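Local coordinates for protein putative polysaccharide deacetylase (Bdellovibrio bacteriovorus HD100, PDB 5JP6) that probably removes acetyl groups from peptidoglycan as a zinc-dependent carbohydrate esterase of family CE-4, at residues Q311-L316 with A342-Q347; A264-L269 with K374-K379. The protein carries 1 engineered substitution. One frame throughout, in Å; residues are numbered along the deposited sequence. Where two conformers were deposited one is given.

Interaction 1 (Q311-L316 with A342-Q347)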
loop_
_atom_site.group_PDB
_atom_site.type_symbol
_atom_site.label_atom_id
_atom_site.label_comp_id
_atom_site.label_asym_id
_atom_site.label_seq_id
_atom_site.Cartn_x
_atom_site.Cartn_y
_atom_site.Cartn_z
ATOM N N GLN A 311 8.032 -10.317 -7.483
ATOM C CA GLN A 311 8.757 -11.458 -6.923
ATOM C C GLN A 311 7.732 -12.521 -6.570
ATOM O O GLN A 311 6.533 -12.213 -6.492
ATOM C CB GLN A 311 9.511 -11.069 -5.682
ATOM C CG GLN A 311 8.634 -10.575 -4.537
ATOM C CD GLN A 311 9.424 -9.819 -3.479
ATOM O OE1 GLN A 311 10.230 -10.408 -2.753
ATOM N NE2 GLN A 311 9.220 -8.524 -3.409
ATOM N N SER A 312 8.189 -13.739 -6.326
ATOM C CA SER A 312 7.284 -14.810 -5.902
ATOM C C SER A 312 6.735 -14.531 -4.509
ATOM O O SER A 312 7.340 -13.794 -3.713
ATOM C CB SER A 312 8.018 -16.142 -5.905
ATOM O OG SER A 312 9.099 -16.149 -4.993
ATOM N N ASN A 313 5.612 -15.165 -4.184
ATOM C CA ASN A 313 5.110 -15.091 -2.825
ATOM C C ASN A 313 6.164 -15.551 -1.826
ATOM O O ASN A 313 6.355 -14.943 -0.776
ATOM C CB ASN A 313 3.917 -16.013 -2.643
ATOM C CG ASN A 313 2.641 -15.546 -3.329
ATOM O OD1 ASN A 313 2.642 -14.750 -4.223
ATOM N ND2 ASN A 313 1.522 -16.167 -2.908
ATOM N N GLU A 314 6.861 -16.636 -2.174
ATOM C CA GLU A 314 7.935 -17.228 -1.370
ATOM C C GLU A 314 9.049 -16.222 -1.078
ATOM O O GLU A 314 9.513 -16.059 0.045
ATOM C CB GLU A 314 8.483 -18.440 -2.148
ATOM C CG GLU A 314 9.309 -19.429 -1.384
ATOM C CD GLU A 314 9.286 -20.815 -2.080
ATOM O OE1 GLU A 314 8.267 -21.540 -1.880
ATOM O OE2 GLU A 314 10.277 -21.187 -2.797
ATOM N N GLN A 315 9.510 -15.523 -2.117
ATOM C CA GLN A 315 10.546 -14.526 -1.979
ATOM C C GLN A 315 10.123 -13.334 -1.057
ATOM O O GLN A 315 10.835 -12.915 -0.196
ATOM C CB GLN A 315 10.991 -14.098 -3.385
ATOM C CG GLN A 315 12.060 -13.025 -3.345
ATOM C CD GLN A 315 12.680 -12.771 -4.694
ATOM O OE1 GLN A 315 12.561 -13.566 -5.615
ATOM N NE2 GLN A 315 13.321 -11.636 -4.821
ATOM N N LEU A 316 8.881 -12.886 -1.296
ATOM C CA LEU A 316 8.366 -11.785 -0.497
ATOM C C LEU A 316 8.312 -12.152 0.984
ATOM O O LEU A 316 8.792 -11.395 1.826
ATOM C CB LEU A 316 6.990 -11.346 -1.030
ATOM C CG LEU A 316 6.311 -10.194 -0.257
ATOM C CD1 LEU A 316 7.242 -8.973 -0.226
ATOM C CD2 LEU A 316 4.984 -9.852 -0.878
ATOM N N ALA A 342 -1.487 -8.882 0.093
ATOM C CA ALA A 342 -2.744 -9.476 0.602
ATOM C C ALA A 342 -2.655 -11.021 0.494
ATOM O O ALA A 342 -3.082 -11.746 1.419
ATOM C CB ALA A 342 -3.959 -8.920 -0.132
ATOM N N GLU A 343 -2.086 -11.547 -0.611
ATOM C CA GLU A 343 -2.022 -12.981 -0.793
ATOM C C GLU A 343 -1.196 -13.668 0.293
ATOM O O GLU A 343 -1.487 -14.803 0.646
ATOM C CB GLU A 343 -1.410 -13.328 -2.164
ATOM C CG GLU A 343 -2.230 -12.890 -3.366
ATOM C CD GLU A 343 -3.398 -13.810 -3.668
ATOM O OE1 GLU A 343 -3.397 -15.019 -3.312
ATOM O OE2 GLU A 343 -4.353 -13.325 -4.341
ATOM N N ILE A 344 -0.131 -12.998 0.762
ATOM C CA ILE A 344 0.757 -13.605 1.755
ATOM C C ILE A 344 0.424 -13.227 3.199
ATOM O O ILE A 344 1.071 -13.727 4.123
ATOM C CB ILE A 344 2.245 -13.299 1.489
ATOM C CG1 ILE A 344 2.572 -11.804 1.657
ATOM C CG2 ILE A 344 2.641 -13.813 0.102
ATOM C CD1 ILE A 344 3.938 -11.559 2.231
ATOM N N MET A 345 -0.611 -12.403 3.400
ATOM C CA MET A 345 -0.802 -11.851 4.737
ATOM C C MET A 345 -1.125 -12.924 5.798
ATOM O O MET A 345 -0.517 -12.923 6.887
ATOM C CB MET A 345 -1.807 -10.706 4.729
ATOM C CG MET A 345 -1.856 -9.906 6.039
ATOM S SD MET A 345 -0.254 -9.214 6.559
ATOM C CE MET A 345 0.256 -8.293 5.115
ATOM N N PRO A 346 -2.058 -13.865 5.497
ATOM C CA PRO A 346 -2.274 -14.901 6.530
ATOM C C PRO A 346 -1.009 -15.690 6.881
ATOM O O PRO A 346 -0.731 -15.943 8.050
ATOM C CB PRO A 346 -3.337 -15.798 5.890
ATOM C CG PRO A 346 -4.083 -14.874 4.974
ATOM C CD PRO A 346 -3.045 -13.950 4.388
ATOM N N GLN A 347 -0.217 -15.994 5.868
ATOM C CA GLN A 347 0.987 -16.761 6.053
ATOM C C GLN A 347 2.026 -15.936 6.882
ATOM O O GLN A 347 2.716 -16.450 7.795
ATOM C CB GLN A 347 1.556 -17.166 4.710
ATOM C CG GLN A 347 2.747 -18.104 4.845
ATOM C CD GLN A 347 2.335 -19.569 5.003
ATOM O OE1 GLN A 347 1.720 -20.107 4.120
ATOM N NE2 GLN A 347 2.607 -20.174 6.138
HETATM O O HOH W 1 -1.187 -16.462 -4.063
#
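I344 reaches from helix 339-354 to the start of helix 313-327 and touches it with both of its branches. Its CD1 lies 3.7 Å from both L316 CG and L316 CD2, the two side chains crossing at about a right angle. L316 holds CG anti to its backbone N (chi1 179°), which carries this branch point toward I344. The other branch, I344 CG2, lies against the aliphatic root of N313, 3.7 Å from CB, as the two side chains pass in opposite directions.

The polar part is indirect. N313 ND2 donates to a water at 3.0 Å, and the same water lies 2.7 Å from E343 OE1, linking amide and carboxylate whose planes differ by 34°. N313 OD1 is hydrogen-bonded to R340 NH1. E343 forms salt bridges from OE2 to R339 and from OE1 to R125, and OE2 also accepts from A134 N, so the carboxylate probably stays ionised.

Within 311-316, S312 is the N-cap: its OG accepts from Q315 N at 3.0 Å (158°), fixing the first turn that presents N313 and L316.

In the NodB homology fold the contact packs two helices linked through strand 330-335 of the parallel sheet. F121 of helix 110-126 touches both N313 and E343, L317 extends the apolar patch around I344, and helix 183-193 packs against A342, M345 and P346.

Interaction 2 (A264-L269 with K374-K379)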
loop_
_atom_site.group_PDB
_atom_site.type_symbol
_atom_site.label_atom_id
_atom_site.label_comp_id
_atom_site.label_asym_id
_atom_site.label_seq_id
_atom_site.Cartn_x
_atom_site.Cartn_y
_atom_site.Cartn_z
ATOM N N ALA A 264 -9.118 14.016 3.085
ATOM C CA ALA A 264 -9.912 12.981 2.402
ATOM C C ALA A 264 -10.401 11.953 3.425
ATOM O O ALA A 264 -11.554 11.524 3.391
ATOM C CB ALA A 264 -9.130 12.315 1.303
ATOM N N VAL A 265 -9.497 11.525 4.317
ATOM C CA VAL A 265 -9.885 10.559 5.343
ATOM C C VAL A 265 -10.978 11.145 6.248
ATOM O O VAL A 265 -11.998 10.501 6.528
ATOM C CB VAL A 265 -8.679 10.101 6.173
ATOM C CG1 VAL A 265 -9.120 9.255 7.355
ATOM C CG2 VAL A 265 -7.667 9.338 5.304
ATOM N N PHE A 266 -10.735 12.349 6.714
ATOM C CA PHE A 266 -11.674 13.059 7.586
ATOM C C PHE A 266 -13.050 13.216 6.946
ATOM O O PHE A 266 -14.077 13.018 7.594
ATOM C CB PHE A 266 -11.118 14.405 7.965
ATOM C CG PHE A 266 -12.037 15.234 8.818
ATOM C CD1 PHE A 266 -12.176 14.966 10.154
ATOM C CD2 PHE A 266 -12.817 16.230 8.258
ATOM C CE1 PHE A 266 -13.028 15.719 10.945
ATOM C CE2 PHE A 266 -13.666 16.972 9.033
ATOM C CZ PHE A 266 -13.789 16.693 10.370
ATOM N N ASP A 267 -13.060 13.554 5.656
ATOM C CA ASP A 267 -14.323 13.733 4.946
ATOM C C ASP A 267 -15.166 12.453 4.910
ATOM O O ASP A 267 -16.409 12.542 4.880
ATOM C CB ASP A 267 -14.074 14.234 3.540
ATOM C CG ASP A 267 -13.615 15.675 3.479
ATOM O OD1 ASP A 267 -13.685 16.412 4.499
ATOM O OD2 ASP A 267 -13.139 16.071 2.375
ATOM N N VAL A 268 -14.509 11.287 4.915
ATOM C CA VAL A 268 -15.245 10.007 4.931
ATOM C C VAL A 268 -15.668 9.610 6.347
ATOM O O VAL A 268 -16.832 9.239 6.586
ATOM C CB VAL A 268 -14.434 8.882 4.278
ATOM C CG1 VAL A 268 -15.134 7.523 4.393
ATOM C CG2 VAL A 268 -14.164 9.203 2.794
ATOM N N LEU A 269 -14.730 9.697 7.291
ATOM C CA LEU A 269 -14.898 9.094 8.605
ATOM C C LEU A 269 -15.362 10.035 9.713
ATOM O O LEU A 269 -15.912 9.558 10.716
ATOM C CB LEU A 269 -13.572 8.495 9.077
ATOM C CG LEU A 269 -12.959 7.418 8.198
ATOM C CD1 LEU A 269 -11.624 6.996 8.766
ATOM C CD2 LEU A 269 -13.888 6.218 8.055
ATOM N N LYS A 374 -5.152 19.345 13.163
ATOM C CA LYS A 374 -4.719 20.663 12.678
ATOM C C LYS A 374 -4.458 20.713 11.161
ATOM O O LYS A 374 -4.143 21.784 10.628
ATOM C CB LYS A 374 -3.514 21.144 13.474
ATOM C CG LYS A 374 -3.838 21.395 14.937
ATOM C CD LYS A 374 -2.580 21.725 15.738
ATOM C CE LYS A 374 -2.888 22.066 17.147
ATOM N NZ LYS A 374 -1.659 22.284 17.909
ATOM N N LEU A 375 -4.590 19.553 10.501
ATOM C CA LEU A 375 -4.409 19.438 9.065
ATOM C C LEU A 375 -5.725 19.477 8.297
ATOM O O LEU A 375 -5.718 19.438 7.076
ATOM C CB LEU A 375 -3.650 18.147 8.732
ATOM C CG LEU A 375 -2.239 18.051 9.262
ATOM C CD1 LEU A 375 -1.643 16.687 9.013
ATOM C CD2 LEU A 375 -1.336 19.141 8.657
ATOM N N VAL A 376 -6.850 19.516 9.014
ATOM C CA VAL A 376 -8.126 19.481 8.345
ATOM C C VAL A 376 -8.969 20.719 8.636
ATOM O O VAL A 376 -8.827 21.344 9.698
ATOM C CB VAL A 376 -8.943 18.227 8.659
ATOM C CG1 VAL A 376 -8.141 16.941 8.491
ATOM C CG2 VAL A 376 -9.593 18.307 9.967
ATOM N N LYS A 377 -9.857 21.037 7.684
ATOM C CA LYS A 377 -10.890 22.058 7.825
ATOM C C LYS A 377 -12.210 21.371 8.189
ATOM O O LYS A 377 -12.632 20.400 7.538
ATOM C CB LYS A 377 -11.077 22.765 6.510
ATOM C CG LYS A 377 -9.886 23.508 6.018
ATOM C CD LYS A 377 -10.214 24.303 4.736
ATOM C CE LYS A 377 -11.169 25.469 4.962
ATOM N NZ LYS A 377 -11.180 26.426 3.810
ATOM N N ARG A 378 -12.821 21.825 9.266
ATOM C CA ARG A 378 -14.089 21.276 9.714
ATOM C C ARG A 378 -15.209 21.643 8.766
ATOM O O ARG A 378 -15.084 22.576 7.979
ATOM C CB ARG A 378 -14.428 21.803 11.102
ATOM C CG ARG A 378 -13.362 21.578 12.173
ATOM C CD ARG A 378 -13.924 22.011 13.534
ATOM N NE ARG A 378 -12.899 22.137 14.577
ATOM C CZ ARG A 378 -12.509 21.156 15.395
ATOM N NH1 ARG A 378 -13.048 19.916 15.304
ATOM N NH2 ARG A 378 -11.560 21.419 16.315
ATOM N N LYS A 379 -16.327 20.918 8.860
ATOM C CA LYS A 379 -17.565 21.315 8.174
ATOM C C LYS A 379 -17.362 21.237 6.654
ATOM O O LYS A 379 -18.189 20.682 5.919
ATOM C CB LYS A 379 -18.032 22.743 8.621
ATOM C CG LYS A 379 -18.324 23.678 7.458
ATOM C CD LYS A 379 -19.135 24.909 7.866
ATOM C CE LYS A 379 -20.169 25.250 6.812
ATOM N NZ LYS A 379 -20.983 24.067 6.411
#
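F266, near the C-terminal end of helix 251-269, carries this contact against V376 in the C-terminal tail. Its CG stands anti to the backbone N (chi1 178°), which brings the ring over to the tail. V376 crosses it at about a right angle and divides its two methyls: CG1 rests on F266 CB at 3.9 Å, while CG2 sits over the centre of one ring face, 4.1 Å from the ring centroid and only 9° off the normal, a CH-pi contact. Farther out, F266 CE2 lies 3.9 Å from K377 O and 4.4 Å from R378 CA, so the tail's backbone also follows the far end of the ring. The next residue, D267, is hydrogen-bonded through OD1 to Q263 NE2; the OE1 of that same glutamine accepts from K377 N, tying the tail to the preceding helical turn.

The tail thus runs along the outer side of helix 251-269 after strand 358-364, with L375 inserted against V258 and H262 of the same helix. Other side chains of 264-269 pack the helix onto its neighbours: A264, V265 and V268 on V207 of helix 204-209, V268 and L269 on helix 211-219.

Overall arrangement
Interaction 1 is buried and joins two successive helices, 313-327 and 339-354; interaction 2 lies at the surface and lays the irregular C-terminal tail on helix 251-269. They share no element, and their centres are 34 Å apart, on opposite sides of the chain's centre, with interaction 1 nested in the loop that interaction 2 closes. Both have a small apolar centre. In the interior, the aliphatic contact is accompanied by a water bridge from an amide to a carboxylate that also pairs with arginines; at the surface, one aromatic face takes a valine methyl, beside lysine and arginine residues of the tail. Both contacts lie away from the zinc site of D177, H227 and Y280.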